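Local coordinates for protein type II restriction enzyme NgoMIV (Neisseria gonorrhoeae, PDB 1FIU) that recognises the double-stranded DNA sequence 5'-GCCGGC-3' as a homotetramer and cuts it after the first G, using magnesium ions, at residues 95-98 / 103-106. Residues are numbered along the deposited sequence; the frame is centred on the assembly and turned at random.
Sequences KQVG and LEIA
Glu-104 lays its CG methylene against the CG1 methyl of Val-97, 3.8 Å away, and sends its carboxylate on to the ammonium group of Lys-95. This is where strand 92-96, an outermost strand, within this chain, of the mixed sheet in this PD-(D/E)XK-family nuclease core, gives way to the loop that runs toward helix 113-121. Four residues separate Gly-98 from Leu-103, and the side chain of Glu-104 reaches back to the end of the strand. The torsion about CB-CG of Glu-104 (chi2 68°) folds CD back from the extended course, which points OE2 at the lysine while CG rests on the valine. Lys-95 reaches out to meet it, its chain stretched beyond CG, and closes a salt bridge from Lys-95 NZ to Glu-104 OE2 (2.9 Å). Two more groups crowd that oxygen: Tyr-108 OH hydrogen-bonds to OE2 and Arg-107 NH2 makes a second salt bridge with it. With two cations and a hydroxyl gathered on it, the buried carboxylate is probably held ionised, and its charge would help offset the nearness of Lys-95 NZ to Arg-107 NH2. Ile-142 of the adjacent strand 141-145 touches the side chains of Lys-95, Val-97 and Glu-104. Val-97 also pairs by backbone hydrogen bonding with Asp-140, a magnesium ligand, and its side chain lies about 8 Å from a bound magnesium ion, which places the valine end of the contact close to the metal site. At the salt bridge itself, Lys-95 NZ meets Glu-104 OE2 from above the carboxylate plane, 45° out of it.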
loop_
_atom_site.group_PDB
_atom_site.type_symbol
_atom_site.label_atom_id
_atom_site.label_comp_id
_atom_site.label_asym_id
_atom_site.label_seq_id
_atom_site.Cartn_x
_atom_site.Cartn_y
_atom_site.Cartn_z
ATOM N N LYS I 95 -20.384 8.896 17.652
ATOM C CA LYS I 95 -20.579 7.868 18.647
ATOM C C LYS I 95 -19.422 6.943 18.919
ATOM O O LYS I 95 -18.596 6.634 18.048
ATOM C CB LYS I 95 -21.813 7.023 18.336
ATOM C CG LYS I 95 -21.618 6.018 17.225
ATOM C CD LYS I 95 -22.800 5.067 17.124
ATOM C CE LYS I 95 -22.572 4.044 16.027
ATOM N NZ LYS I 95 -23.767 3.181 15.777
ATOM N N GLN I 96 -19.371 6.525 20.181
ATOM C CA GLN I 96 -18.370 5.597 20.636
ATOM C C GLN I 96 -18.916 4.270 20.135
ATOM O O GLN I 96 -20.077 3.918 20.396
ATOM C CB GLN I 96 -18.282 5.653 22.160
ATOM C CG GLN I 96 -17.393 4.605 22.719
ATOM C CD GLN I 96 -17.296 4.653 24.224
ATOM O OE1 GLN I 96 -18.165 5.202 24.911
ATOM N NE2 GLN I 96 -16.238 4.060 24.749
ATOM N N VAL I 97 -18.104 3.537 19.390
ATOM C CA VAL I 97 -18.578 2.294 18.817
ATOM C C VAL I 97 -18.690 1.090 19.740
ATOM O O VAL I 97 -19.784 0.553 19.920
ATOM C CB VAL I 97 -17.728 1.894 17.606
ATOM C CG1 VAL I 97 -18.306 0.635 16.965
ATOM C CG2 VAL I 97 -17.706 3.035 16.598
ATOM N N GLY I 98 -17.567 0.655 20.300
ATOM C CA GLY I 98 -17.570 -0.508 21.172
ATOM C C GLY I 98 -17.267 -1.772 20.380
ATOM O O GLY I 98 -18.022 -2.126 19.475
ATOM N N LEU I 103 -18.562 -5.459 12.026
ATOM C CA LEU I 103 -19.212 -5.024 10.795
ATOM C C LEU I 103 -20.032 -3.743 10.977
ATOM O O LEU I 103 -20.893 -3.435 10.155
ATOM C CB LEU I 103 -20.106 -6.130 10.216
ATOM C CG LEU I 103 -19.412 -7.330 9.552
ATOM C CD1 LEU I 103 -20.475 -8.226 8.909
ATOM C CD2 LEU I 103 -18.408 -6.856 8.498
ATOM N N GLU I 104 -19.773 -3.002 12.054
ATOM C CA GLU I 104 -20.472 -1.736 12.274
ATOM C C GLU I 104 -20.150 -0.827 11.081
ATOM O O GLU I 104 -21.032 -0.125 10.585
ATOM C CB GLU I 104 -19.997 -1.069 13.573
ATOM C CG GLU I 104 -20.369 0.426 13.750
ATOM C CD GLU I 104 -21.858 0.676 13.947
ATOM O OE1 GLU I 104 -22.583 -0.266 14.347
ATOM O OE2 GLU I 104 -22.314 1.822 13.721
ATOM N N ILE I 105 -18.900 -0.847 10.613
ATOM C CA ILE I 105 -18.553 0.012 9.479
ATOM C C ILE I 105 -19.290 -0.350 8.202
ATOM O O ILE I 105 -19.389 0.495 7.316
ATOM C CB ILE I 105 -17.037 0.052 9.100
ATOM C CG1 ILE I 105 -16.523 -1.352 8.816
ATOM C CG2 ILE I 105 -16.238 0.792 10.155
ATOM C CD1 ILE I 105 -15.199 -1.340 8.108
ATOM N N ALA I 106 -19.796 -1.584 8.098
ATOM C CA ALA I 106 -20.534 -1.965 6.888
ATOM C C ALA I 106 -21.920 -1.336 6.861
ATOM O O ALA I 106 -22.655 -1.490 5.881
ATOM C CB ALA I 106 -20.644 -3.490 6.752
#